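Local atomic coordinates of 5'-nucleotidase SurE (Aquifex aeolicus, PDB entry 2WQK), a protein that probably removes the phosphate from nucleoside 5'-monophosphates by hydrolysis, using one divalent metal cation per subunit. Residues Phe13-Arg21 and Leu90-Asn98; Ile123-Met134 and Leu160-Arg168. One frame throughout, in Å; residues are numbered along the deposited sequence.

Contact 1 (Phe13-Arg21 and Leu90-Asn98). With NA (sodium ion), chain D; SO4 (sulfate ion), chain C.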
ATOM      1  N   PHE A  13      15.886   2.571  11.937  1.00 15.59           N
ATOM      2  CA  PHE A  13      17.230   2.122  11.491  1.00 16.59           C
ATOM      3  C   PHE A  13      17.953   3.128  10.567  1.00 15.99           C
ATOM      4  O   PHE A  13      19.106   2.916  10.148  1.00 18.47           O
ATOM      5  CB  PHE A  13      17.087   0.767  10.753  1.00 18.25           C
ATOM      6  CG  PHE A  13      16.021   0.796   9.711  1.00 18.33           C
ATOM      7  CD1 PHE A  13      16.277   1.363   8.489  1.00 20.22           C
ATOM      8  CD2 PHE A  13      14.732   0.338   9.986  1.00 19.56           C
ATOM      9  CE1 PHE A  13      15.244   1.465   7.517  1.00 21.76           C
ATOM     10  CE2 PHE A  13      13.726   0.442   9.046  1.00 21.35           C
ATOM     11  CZ  PHE A  13      13.985   0.993   7.820  1.00 22.17           C
ATOM     12  N   SER A  14      17.275   4.231  10.221  1.00 15.19           N
ATOM     13  CA  SER A  14      17.822   5.118   9.223  0.50 14.83           C
ATOM     14  C   SER A  14      19.052   5.848   9.769  1.00 14.68           C
ATOM     15  O   SER A  14      19.138   6.134  10.977  1.00 15.29           O
ATOM     16  CB  SER A  14      16.774   6.140   8.773  0.50 14.43           C
ATOM     17  OG  SER A  14      16.665   7.206   9.695  0.50 14.62           O
ATOM     18  N   PRO A  15      20.015   6.135   8.889  1.00 15.91           N
ATOM     19  CA  PRO A  15      21.207   6.848   9.367  1.00 15.76           C
ATOM     20  C   PRO A  15      20.896   8.260   9.931  1.00 14.53           C
ATOM     21  O   PRO A  15      21.591   8.775  10.791  1.00 15.96           O
ATOM     22  CB  PRO A  15      22.081   6.958   8.120  1.00 16.45           C
ATOM     23  CG  PRO A  15      21.126   6.789   6.981  1.00 18.37           C
ATOM     24  CD  PRO A  15      20.102   5.812   7.450  1.00 16.82           C
ATOM     25  N   GLY A  16      19.827   8.902   9.454  1.00 14.58           N
ATOM     26  CA  GLY A  16      19.509  10.250   9.893  1.00 13.33           C
ATOM     27  C   GLY A  16      19.046  10.293  11.344  1.00 12.77           C
ATOM     28  O   GLY A  16      19.432  11.193  12.074  1.00 14.11           O
ATOM     29  N   ILE A  17      18.166   9.380  11.735  1.00 12.76           N
ATOM     30  CA  ILE A  17      17.642   9.381  13.107  1.00 12.26           C
ATOM     31  C   ILE A  17      18.758   8.942  14.059  1.00 13.62           C
ATOM     32  O   ILE A  17      18.896   9.470  15.152  1.00 14.21           O
ATOM     33  CB  ILE A  17      16.347   8.548  13.298  1.00 11.81           C
ATOM     34  CG1 ILE A  17      15.680   8.932  14.596  1.00 12.59           C
ATOM     35  CG2 ILE A  17      16.545   7.055  13.113  1.00 12.60           C
ATOM     36  CD1 ILE A  17      14.397   8.247  14.898  1.00 12.23           C
ATOM     37  N   ASN A  18      19.556   7.987  13.605  1.00 13.29           N
ATOM     38  CA  ASN A  18      20.624   7.483  14.494  1.00 14.04           C
ATOM     39  C   ASN A  18      21.729   8.526  14.682  1.00 13.60           C
ATOM     40  O   ASN A  18      22.237   8.698  15.804  1.00 14.66           O
ATOM     41  CB  ASN A  18      21.109   6.157  14.008  1.00 14.64           C
ATOM     42  CG  ASN A  18      20.139   5.061  14.347  1.00 16.47           C
ATOM     43  OD1 ASN A  18      20.075   4.618  15.515  1.00 18.47           O
ATOM     44  ND2 ASN A  18      19.296   4.660  13.356  1.00 16.02           N
ATOM     45  N   ALA A  19      22.085   9.239  13.609  1.00 14.14           N
ATOM     46  CA  ALA A  19      23.074  10.321  13.736  1.00 14.35           C
ATOM     47  C   ALA A  19      22.601  11.375  14.728  1.00 13.94           C
ATOM     48  O   ALA A  19      23.373  11.881  15.559  1.00 15.18           O
ATOM     49  CB  ALA A  19      23.413  10.982  12.382  1.00 16.26           C
ATOM     50  N   LEU A  20      21.329  11.750  14.616  1.00 13.16           N
ATOM     51  CA  LEU A  20      20.802  12.788  15.478  1.00 13.01           C
ATOM     52  C   LEU A  20      20.760  12.284  16.929  1.00 14.05           C
ATOM     53  O   LEU A  20      21.109  13.024  17.852  1.00 15.01           O
ATOM     54  CB  LEU A  20      19.425  13.235  14.977  1.00 12.80           C
ATOM     55  CG  LEU A  20      18.778  14.410  15.688  1.00 13.20           C
ATOM     56  CD1 LEU A  20      19.696  15.639  15.784  1.00 15.05           C
ATOM     57  CD2 LEU A  20      17.430  14.720  14.997  1.00 13.79           C
ATOM     58  N   ARG A  21      20.309  11.039  17.120  1.00 14.05           N
ATOM     59  CA  ARG A  21      20.235  10.434  18.450  1.00 14.70           C
ATOM     60  C   ARG A  21      21.611  10.504  19.121  1.00 14.94           C
ATOM     61  O   ARG A  21      21.747  10.925  20.265  1.00 16.18           O
ATOM     62  CB  ARG A  21      19.794   8.992  18.368  1.00 16.55           C
ATOM     63  CG  ARG A  21      19.780   8.305  19.706  1.00 19.14           C
ATOM     64  CD  ARG A  21      19.535   6.855  19.521  1.00 23.18           C
ATOM     65  NE  ARG A  21      19.526   6.217  20.822  1.00 25.07           N
ATOM     66  CZ  ARG A  21      20.235   5.148  21.137  1.00 29.24           C
ATOM     67  NH1 ARG A  21      20.991   4.502  20.242  1.00 30.29           N
ATOM     68  NH2 ARG A  21      20.125   4.681  22.356  1.00 31.00           N
ATOM     69  N   LEU A  90      11.450  16.116  18.605  1.00 10.59           N
ATOM     70  CA  LEU A  90      12.351  16.316  17.458  1.00 10.35           C
ATOM     71  C   LEU A  90      12.017  15.251  16.444  1.00 10.78           C
ATOM     72  O   LEU A  90      11.703  14.135  16.802  1.00 10.83           O
ATOM     73  CB  LEU A  90      13.819  16.139  17.915  1.00 10.67           C
ATOM     74  CG  LEU A  90      14.224  17.103  19.048  1.00 12.01           C
ATOM     75  CD1 LEU A  90      15.653  16.793  19.538  1.00 13.40           C
ATOM     76  CD2 LEU A  90      14.112  18.569  18.667  1.00 12.49           C
ATOM     77  N   SER A  91      12.043  15.628  15.169  1.00 10.13           N
ATOM     78  CA  SER A  91      11.703  14.703  14.109  1.00 10.25           C
ATOM     79  C   SER A  91      12.720  14.812  12.987  1.00 10.29           C
ATOM     80  O   SER A  91      12.947  15.890  12.470  1.00 11.65           O
ATOM     81  CB  SER A  91      10.311  15.083  13.556  1.00 11.18           C
ATOM     82  OG  SER A  91       9.889  14.157  12.599  1.00 12.64           O
ATOM     83  N   GLY A  92      13.344  13.697  12.661  1.00  9.66           N
ATOM     84  CA  GLY A  92      14.386  13.668  11.633  1.00 10.94           C
ATOM     85  C   GLY A  92      15.588  12.864  12.103  1.00 10.99           C
ATOM     86  O   GLY A  92      15.473  12.053  13.027  1.00 12.06           O
ATOM     87  N   ILE A  93      16.735  13.049  11.434  1.00 12.04           N
ATOM     88  CA  ILE A  93      16.945  13.862  10.258  1.00 12.36           C
ATOM     89  C   ILE A  93      16.436  13.156   9.046  1.00 11.56           C
ATOM     90  O   ILE A  93      16.826  12.032   8.749  1.00 12.82           O
ATOM     91  CB  ILE A  93      18.457  14.114  10.018  1.00 12.41           C
ATOM     92  CG1 ILE A  93      19.091  14.794  11.234  1.00 13.26           C
ATOM     93  CG2 ILE A  93      18.672  14.935   8.719  1.00 13.52           C
ATOM     94  CD1 ILE A  93      20.610  14.506  11.400  1.00 14.42           C
ATOM     95  N   ASN A  94      15.518  13.814   8.328  1.00 11.57           N
ATOM     96  CA  ASN A  94      14.959  13.213   7.137  1.00 12.50           C
ATOM     97  C   ASN A  94      15.977  12.985   6.040  1.00 13.61           C
ATOM     98  O   ASN A  94      16.844  13.798   5.842  1.00 14.11           O
ATOM     99  CB  ASN A  94      13.817  14.070   6.545  1.00 12.55           C
ATOM    100  CG  ASN A  94      12.941  13.274   5.558  1.00 13.15           C
ATOM    101  OD1 ASN A  94      12.468  12.183   5.882  1.00 13.80           O
ATOM    102  ND2 ASN A  94      12.733  13.837   4.342  1.00 14.64           N
ATOM    103  N   GLU A  95      15.781  11.886   5.323  1.00 15.40           N
ATOM    104  CA  GLU A  95      16.567  11.573   4.151  0.70 17.17           C
ATOM    105  C   GLU A  95      15.930  12.333   2.979  1.00 18.32           C
ATOM    106  O   GLU A  95      15.125  11.776   2.198  1.00 21.80           O
ATOM    107  CB  GLU A  95      16.540  10.072   3.878  0.70 17.87           C
ATOM    108  CG  GLU A  95      17.042   9.183   4.979  0.70 20.98           C
ATOM    109  CD  GLU A  95      16.765   7.708   4.683  0.70 25.11           C
ATOM    110  OE1 GLU A  95      15.872   7.398   3.831  0.70 29.47           O
ATOM    111  OE2 GLU A  95      17.447   6.865   5.292  0.70 24.75           O
ATOM    112  N   GLY A  96      16.210  13.609   2.912  1.00 16.77           N
ATOM    113  CA  GLY A  96      15.808  14.475   1.825  1.00 15.74           C
ATOM    114  C   GLY A  96      15.151  15.711   2.401  1.00 14.70           C
ATOM    115  O   GLY A  96      14.795  15.747   3.588  1.00 14.10           O
ATOM    116  N   PRO A  97      15.031  16.761   1.588  1.00 14.99           N
ATOM    117  CA  PRO A  97      14.509  18.031   2.073  1.00 14.43           C
ATOM    118  C   PRO A  97      13.006  18.080   2.277  1.00 13.67           C
ATOM    119  O   PRO A  97      12.265  17.272   1.696  1.00 14.18           O
ATOM    120  CB  PRO A  97      14.912  19.024   0.989  1.00 15.58           C
ATOM    121  CG  PRO A  97      14.940  18.185  -0.233  1.00 14.95           C
ATOM    122  CD  PRO A  97      15.385  16.790   0.165  1.00 15.32           C
ATOM    123  N   ASN A  98      12.581  19.050   3.089  1.00 12.25           N
ATOM    124  CA  ASN A  98      11.170  19.403   3.230  1.00 12.43           C
ATOM    125  C   ASN A  98      11.030  20.917   3.192  1.00 11.44           C
ATOM    126  O   ASN A  98      11.122  21.610   4.225  1.00 12.23           O
ATOM    127  CB  ASN A  98      10.639  18.796   4.512  1.00 11.94           C
ATOM    128  CG  ASN A  98      10.384  17.312   4.357  1.00 12.31           C
ATOM    129  OD1 ASN A  98       9.543  16.894   3.538  1.00 14.64           O
ATOM    130  ND2 ASN A  98      11.123  16.489   5.119  1.00 12.99           N
TER
HETATM  131 NA    NA D 254      11.319  10.653   4.567  1.00 16.70          NA
HETATM  132  S   SO4 C 252       9.063  12.798   4.661  1.00 15.81           S
HETATM  133  O1  SO4 C 252       9.994  12.770   3.533  1.00 19.01           O
HETATM  134  O2  SO4 C 252       9.331  11.573   5.480  1.00 17.97           O
HETATM  135  O3  SO4 C 252       9.309  13.916   5.498  1.00 12.87           O
HETATM  136  O4  SO4 C 252       7.636  12.783   4.209  1.00 16.67           O
HETATM  137  O   HOH W   1      15.711   9.567   8.940  1.00 21.37           O
HETATM  138  O   HOH W   2      12.502  10.916   2.440  1.00 26.37           O

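Contact 2 (Ile123-Met134 and Leu160-Arg168)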
ATOM      1  N   ILE A 123      10.691  20.583  16.707  1.00  9.51           N
ATOM      2  CA  ILE A 123      11.553  20.918  15.576  1.00  9.12           C
ATOM      3  C   ILE A 123      11.654  19.720  14.658  1.00  9.01           C
ATOM      4  O   ILE A 123      11.824  18.586  15.116  1.00  9.26           O
ATOM      5  CB  ILE A 123      13.011  21.251  16.042  1.00  9.02           C
ATOM      6  CG1 ILE A 123      13.028  22.270  17.164  1.00 10.72           C
ATOM      7  CG2 ILE A 123      13.823  21.693  14.882  1.00 11.13           C
ATOM      8  CD1 ILE A 123      14.451  22.508  17.766  1.00 12.23           C
ATOM      9  N   ALA A 124      11.518  19.999  13.362  1.00  9.55           N
ATOM     10  CA  ALA A 124      11.738  19.012  12.276  1.00  9.77           C
ATOM     11  C   ALA A 124      13.110  19.322  11.639  1.00  9.42           C
ATOM     12  O   ALA A 124      13.399  20.505  11.412  1.00 10.48           O
ATOM     13  CB  ALA A 124      10.651  19.123  11.180  1.00 10.96           C
ATOM     14  N   PHE A 125      13.895  18.272  11.325  1.00  9.98           N
ATOM     15  CA  PHE A 125      15.181  18.443  10.656  1.00  9.99           C
ATOM     16  C   PHE A 125      15.179  17.561   9.412  1.00 10.50           C
ATOM     17  O   PHE A 125      14.876  16.360   9.489  1.00 11.20           O
ATOM     18  CB  PHE A 125      16.295  17.905  11.570  1.00 10.37           C
ATOM     19  CG  PHE A 125      16.463  18.671  12.874  1.00 11.26           C
ATOM     20  CD1 PHE A 125      17.125  19.892  12.890  1.00 12.97           C
ATOM     21  CD2 PHE A 125      16.037  18.144  14.084  1.00 12.44           C
ATOM     22  CE1 PHE A 125      17.312  20.588  14.081  1.00 14.05           C
ATOM     23  CE2 PHE A 125      16.240  18.846  15.278  1.00 14.54           C
ATOM     24  CZ  PHE A 125      16.865  20.039  15.265  1.00 14.19           C
ATOM     25  N   SER A 126      15.581  18.158   8.288  1.00 11.12           N
ATOM     26  CA  SER A 126      15.673  17.463   7.001  1.00 11.71           C
ATOM     27  C   SER A 126      16.984  17.835   6.313  1.00 12.22           C
ATOM     28  O   SER A 126      17.426  18.966   6.420  1.00 12.99           O
ATOM     29  CB  SER A 126      14.493  17.875   6.107  1.00 11.23           C
ATOM     30  OG  SER A 126      13.280  17.533   6.740  1.00 11.88           O
ATOM     31  N   ALA A 127      17.573  16.843   5.631  1.00 13.29           N
ATOM     32  CA  ALA A 127      18.812  17.002   4.853  1.00 13.96           C
ATOM     33  C   ALA A 127      18.523  17.425   3.402  1.00 15.42           C
ATOM     34  O   ALA A 127      17.801  16.721   2.694  1.00 16.29           O
ATOM     35  CB  ALA A 127      19.597  15.662   4.848  1.00 13.89           C
ATOM     36  N   PHE A 128      19.137  18.521   2.976  1.00 16.75           N
ATOM     37  CA  PHE A 128      19.033  18.990   1.596  1.00 17.92           C
ATOM     38  C   PHE A 128      20.174  18.362   0.824  1.00 20.75           C
ATOM     39  O   PHE A 128      21.290  18.910   0.742  1.00 22.52           O
ATOM     40  CB  PHE A 128      19.089  20.508   1.513  1.00 18.27           C
ATOM     41  CG  PHE A 128      19.046  21.041   0.089  1.00 19.05           C
ATOM     42  CD1 PHE A 128      17.863  20.967  -0.651  1.00 18.75           C
ATOM     43  CD2 PHE A 128      20.143  21.661  -0.473  1.00 19.42           C
ATOM     44  CE1 PHE A 128      17.762  21.464  -1.909  1.00 21.13           C
ATOM     45  CE2 PHE A 128      20.055  22.177  -1.757  1.00 20.00           C
ATOM     46  CZ  PHE A 128      18.869  22.075  -2.470  1.00 20.09           C
ATOM     47  N   GLY A 129      19.868  17.168   0.341  1.00 23.68           N
ATOM     48  CA  GLY A 129      20.791  16.344  -0.452  1.00 26.96           C
ATOM     49  C   GLY A 129      20.013  15.167  -0.984  1.00 29.19           C
ATOM     50  O   GLY A 129      18.876  14.881  -0.536  1.00 29.83           O
ATOM     51  N   ARG A 130      20.614  14.459  -1.930  1.00 32.76           N
ATOM     52  CA  ARG A 130      19.996  13.233  -2.481  1.00 34.89           C
ATOM     53  C   ARG A 130      20.885  12.033  -2.185  1.00 35.71           C
ATOM     54  O   ARG A 130      20.432  11.054  -1.580  1.00 37.50           O
ATOM     55  CB  ARG A 130      19.788  13.358  -3.994  1.00 35.45           C
ATOM     56  CG  ARG A 130      18.677  14.334  -4.418  1.00 37.11           C
ATOM     57  CD  ARG A 130      18.999  14.986  -5.757  0.10 36.37           C
ATOM     58  NE  ARG A 130      17.814  15.557  -6.397  0.10 35.72           N
ATOM     59  CZ  ARG A 130      16.962  14.887  -7.173  0.10 35.19           C
ATOM     60  NH1 ARG A 130      17.133  13.593  -7.426  0.10 34.85           N
ATOM     61  NH2 ARG A 130      15.921  15.521  -7.702  0.10 35.14           N
ATOM     62  N   GLU A 131      22.148  12.133  -2.602  1.00 35.70           N
ATOM     63  CA  GLU A 131      23.109  11.035  -2.506  1.00 34.92           C
ATOM     64  C   GLU A 131      24.213  11.380  -1.523  1.00 33.02           C
ATOM     65  O   GLU A 131      24.596  12.552  -1.377  1.00 32.28           O
ATOM     66  CB  GLU A 131      23.762  10.752  -3.875  1.00 35.73           C
ATOM     67  CG  GLU A 131      22.857  10.121  -4.939  1.00 36.60           C
ATOM     68  CD  GLU A 131      23.528  10.035  -6.298  0.10 36.18           C
ATOM     69  OE1 GLU A 131      24.755   9.805  -6.351  0.10 35.84           O
ATOM     70  OE2 GLU A 131      22.826  10.196  -7.318  0.10 36.20           O
ATOM     71  N   ASN A 132      24.741  10.336  -0.888  1.00 30.87           N
ATOM     72  CA  ASN A 132      25.890  10.439   0.005  1.00 29.77           C
ATOM     73  C   ASN A 132      25.670  11.561   0.998  1.00 26.67           C
ATOM     74  O   ASN A 132      26.486  12.477   1.137  1.00 26.34           O
ATOM     75  CB  ASN A 132      27.188  10.686  -0.771  1.00 31.00           C
ATOM     76  CG  ASN A 132      27.368   9.729  -1.932  1.00 34.06           C
ATOM     77  OD1 ASN A 132      27.131   8.526  -1.806  1.00 38.62           O
ATOM     78  ND2 ASN A 132      27.789  10.270  -3.085  1.00 37.68           N
ATOM     79  N   ILE A 133      24.547  11.483   1.693  1.00 23.47           N
ATOM     80  CA  ILE A 133      24.251  12.486   2.691  1.00 21.02           C
ATOM     81  C   ILE A 133      25.097  12.260   3.951  1.00 19.30           C
ATOM     82  O   ILE A 133      25.087  11.160   4.545  1.00 20.08           O
ATOM     83  CB  ILE A 133      22.758  12.478   3.048  1.00 20.49           C
ATOM     84  CG1 ILE A 133      21.923  12.832   1.802  1.00 21.68           C
ATOM     85  CG2 ILE A 133      22.497  13.477   4.188  1.00 20.26           C
ATOM     86  CD1 ILE A 133      20.423  12.734   1.993  1.00 24.68           C
ATOM     87  N   MET A 134      25.745  13.328   4.379  1.00 17.83           N
ATOM     88  CA  MET A 134      26.628  13.296   5.559  1.00 18.58           C
ATOM     89  C   MET A 134      25.827  13.557   6.853  1.00 16.96           C
ATOM     90  O   MET A 134      25.918  14.629   7.462  1.00 17.60           O
ATOM     91  CB  MET A 134      27.730  14.333   5.401  1.00 19.94           C
ATOM     92  CG  MET A 134      28.678  14.016   4.220  1.00 22.64           C
ATOM     93  SD  MET A 134      29.975  15.254   3.983  1.00 26.57           S
ATOM     94  CE  MET A 134      29.063  16.507   3.091  1.00 26.28           C
ATOM     95  N   LEU A 160       9.354  24.647  14.516  1.00  9.74           N
ATOM     96  CA  LEU A 160      10.412  24.969  13.570  1.00 10.19           C
ATOM     97  C   LEU A 160      10.612  23.872  12.525  1.00  9.57           C
ATOM     98  O   LEU A 160      10.661  22.704  12.848  1.00 10.63           O
ATOM     99  CB  LEU A 160      11.739  25.219  14.305  1.00 10.42           C
ATOM    100  CG  LEU A 160      11.695  26.291  15.385  1.00 11.27           C
ATOM    101  CD1 LEU A 160      13.107  26.403  16.035  1.00 14.18           C
ATOM    102  CD2 LEU A 160      11.216  27.646  14.882  1.00 13.36           C
ATOM    103  N   ASN A 161      10.832  24.324  11.294  1.00  9.79           N
ATOM    104  CA  ASN A 161      11.162  23.480  10.175  1.00  8.88           C
ATOM    105  C   ASN A 161      12.564  23.788   9.669  1.00 10.23           C
ATOM    106  O   ASN A 161      12.816  24.895   9.231  1.00 10.76           O
ATOM    107  CB  ASN A 161      10.183  23.617   9.008  1.00  9.44           C
ATOM    108  CG  ASN A 161      10.427  22.558   7.974  1.00 10.59           C
ATOM    109  OD1 ASN A 161      10.610  21.369   8.317  1.00 11.54           O
ATOM    110  ND2 ASN A 161      10.482  22.970   6.686  1.00 11.99           N
ATOM    111  N   VAL A 162      13.489  22.837   9.896  1.00 10.18           N
ATOM    112  CA  VAL A 162      14.925  23.093   9.634  1.00 10.88           C
ATOM    113  C   VAL A 162      15.401  22.219   8.498  1.00 10.78           C
ATOM    114  O   VAL A 162      15.148  21.006   8.503  1.00 11.29           O
ATOM    115  CB  VAL A 162      15.764  22.816  10.903  1.00 10.27           C
ATOM    116  CG1 VAL A 162      17.254  23.107  10.643  1.00 12.30           C
ATOM    117  CG2 VAL A 162      15.243  23.641  12.090  1.00 12.90           C
ATOM    118  N   ASN A 163      16.063  22.835   7.500  1.00 11.81           N
ATOM    119  CA  ASN A 163      16.699  22.076   6.415  1.00 11.16           C
ATOM    120  C   ASN A 163      18.185  22.416   6.444  1.00 12.29           C
ATOM    121  O   ASN A 163      18.545  23.598   6.571  1.00 12.08           O
ATOM    122  CB  ASN A 163      16.107  22.432   5.047  1.00 11.88           C
ATOM    123  CG  ASN A 163      14.761  21.754   4.823  1.00 11.79           C
ATOM    124  OD1 ASN A 163      14.685  20.722   4.141  1.00 13.10           O
ATOM    125  ND2 ASN A 163      13.674  22.351   5.409  1.00 12.65           N
ATOM    126  N   ILE A 164      19.007  21.383   6.294  1.00 12.32           N
ATOM    127  CA  ILE A 164      20.471  21.554   6.377  1.00 13.26           C
ATOM    128  C   ILE A 164      21.111  21.081   5.091  1.00 14.35           C
ATOM    129  O   ILE A 164      20.884  19.967   4.665  1.00 15.86           O
ATOM    130  CB  ILE A 164      21.075  20.751   7.548  1.00 13.45           C
ATOM    131  CG1 ILE A 164      20.329  20.990   8.868  1.00 14.19           C
ATOM    132  CG2 ILE A 164      22.588  21.023   7.684  1.00 14.27           C
ATOM    133  CD1 ILE A 164      19.161  19.954   9.125  1.00 17.13           C
ATOM    134  N   PRO A 165      21.940  21.936   4.471  1.00 15.66           N
ATOM    135  CA  PRO A 165      22.695  21.503   3.292  1.00 16.26           C
ATOM    136  C   PRO A 165      23.612  20.307   3.551  1.00 16.96           C
ATOM    137  O   PRO A 165      24.121  20.147   4.657  1.00 17.69           O
ATOM    138  CB  PRO A 165      23.594  22.718   2.988  1.00 17.79           C
ATOM    139  CG  PRO A 165      23.116  23.834   3.682  1.00 18.78           C
ATOM    140  CD  PRO A 165      22.222  23.330   4.823  1.00 15.44           C
ATOM    141  N   ASN A 166      23.840  19.512   2.508  1.00 18.22           N
ATOM    142  CA  ASN A 166      24.721  18.367   2.607  1.00 18.37           C
ATOM    143  C   ASN A 166      26.166  18.799   2.473  1.00 20.21           C
ATOM    144  O   ASN A 166      26.786  18.607   1.420  1.00 21.61           O
ATOM    145  CB  ASN A 166      24.379  17.327   1.557  1.00 18.72           C
ATOM    146  CG  ASN A 166      25.122  16.039   1.758  1.00 19.35           C
ATOM    147  OD1 ASN A 166      25.502  15.720   2.873  1.00 21.61           O
ATOM    148  ND2 ASN A 166      25.319  15.279   0.676  1.00 22.29           N
ATOM    149  N   LEU A 167      26.658  19.423   3.531  1.00 20.15           N
ATOM    150  CA  LEU A 167      28.021  19.916   3.599  1.00 21.12           C
ATOM    151  C   LEU A 167      28.682  19.472   4.883  1.00 21.25           C
ATOM    152  O   LEU A 167      28.026  19.207   5.897  1.00 22.09           O
ATOM    153  CB  LEU A 167      28.007  21.439   3.583  1.00 21.14           C
ATOM    154  CG  LEU A 167      27.542  22.146   2.312  1.00 22.14           C
ATOM    155  CD1 LEU A 167      27.295  23.637   2.567  1.00 22.45           C
ATOM    156  CD2 LEU A 167      28.549  21.955   1.186  1.00 24.63           C
ATOM    157  N   ARG A 168      30.018  19.439   4.872  1.00 22.68           N
ATOM    158  CA  ARG A 168      30.703  19.300   6.124  1.00 22.70           C
ATOM    159  C   ARG A 168      30.359  20.450   7.046  1.00 21.99           C
ATOM    160  O   ARG A 168      30.119  21.576   6.592  1.00 21.13           O
ATOM    161  CB  ARG A 168      32.225  19.263   5.902  1.00 23.24           C
ATOM    162  CG  ARG A 168      32.684  18.030   5.211  1.00 24.99           C
ATOM    163  CD  ARG A 168      34.219  18.029   5.040  1.00 27.60           C
ATOM    164  NE  ARG A 168      34.909  18.451   6.268  0.20 26.77           N
ATOM    165  CZ  ARG A 168      35.507  19.629   6.469  0.20 26.31           C
ATOM    166  NH1 ARG A 168      35.556  20.569   5.522  0.20 26.11           N
ATOM    167  NH2 ARG A 168      36.075  19.872   7.642  0.20 26.72           N
TER
HETATM  168  O   HOH W   3      12.677  19.639   8.270  1.00 12.73           O

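Contact 1 (Phe13-Arg21 and Leu90-Asn98)
Gly16 on helix 15-21 rests against Ile93 on strand 90-94, their CA atoms 4.4 Å apart, with the helix and strand axes at 121°. One weak hydrogen bond joins the backbones, Ile93 N to Gly16 O at 3.3 Å. The CA of Gly16 also points a C-H at Ile93 O, 3.4 Å away. A side chain on Gly16 would run into that oxygen. The peptide bond between Gly92 and Ile93 is cis. Ile93 lays its CG1 and CD1 beside Gly16 O, and CD1 meets Leu20 CB at 4.0 Å. With CG anti to the backbone N (chi1 -175°), Leu20 brings CD2 over the Gly92 carbonyl. In one of its two conformers, Ser14 N-caps the helix, its OG accepting a weak bond from Ile17 N. In that conformer a water accepts a hydrogen bond from Ser14 OG and donates one to Ile93 O. On the far side of the strand, Asn94 OD1 binds the sodium ion at 2.3 Å. Asp10 and Ser40 complete the protein ligands. Asn94 ND2 donates to Gly96 O and weakly to the sulfate, which fixes the amide's rotation. The helix thus packs behind a metal site whose bound sulfate is consistent with a phosphate pocket.

Contact 2 (Ile123-Met134 and Leu160-Arg168)
Asn166 turns its amide toward the loop that follows strand 123-128 and bonds to it at both ends. Its CG lies anti to the backbone N (chi1 -171°), which carries the amide across to Asn132 and Met134. ND2 donates to Asn132 O at 3.1 Å, with the acceptor in the amide plane and the donor above the carbonyl plane of Asn132. OD1 accepts from Met134 N at 2.8 Å in an almost straight bond of 176°. A leucine in place of Asn166 would probably leave Met134 N and Asn132 O without these mates and free the loop to shift. Met134 crosses the Asn166 side chain at about a right angle. Its chain bends at chi3, and CE ends 3.5 Å from Leu167 C. Further back the two segments are neighbouring parallel strands, bonded in register from Ala124 N to Leu160 O through to Phe128 N to Ile164 O. They belong to a beta-alpha-beta unit whose helix, 135-152, covers the face carrying Phe125, Ala127 and Ile164. On this face Phe125 runs alongside Val162, CD1 3.8 Å from Val162 CB. Ile164 CD1 comes to the edge of the Phe125 ring. Ile123 CG2 covers the outer part of one ring face and also touches Val162 CG2 at 3.7 Å. The opposite face of the sheet holds a polar patch of Ser126, Asn161 and Asn163. A water there accepts from Ser126 OG at 2.7 Å and donates to Asn161 OD1 and Val162 O. Asn163 OD1 packs against Ser126 CB at 3.5 Å. Asn98 bonds to all three of these side chains, accepting from Asn161 ND2 through its backbone O, giving its backbone N-H to Asn163 OD1, and pairing its ND2 with Ser126 OG.

From the N terminus, strand 3-7 leads into helix 15-24. Contact 1 closes the first loop, a long one of 68 residues, when strand 88-94 comes back against that helix. Contact 2 opens only after this and closes a shorter loop, 25 residues that are mostly helix 135-152. The two are in series and neither nests nor crosses. They meet in the central mixed sheet, where 88-94, 122-128 and 158-165 are consecutive parallel strands. Ser91 O lies 2.8 Å from Phe125 N, and Asn94 N lies 2.9 Å from Phe125 O, both probable hydrogen bonds. Beyond the strand, Gly96 and Pro97 pack on Ser126 and Asn163, bringing contact 2 up to the metal site.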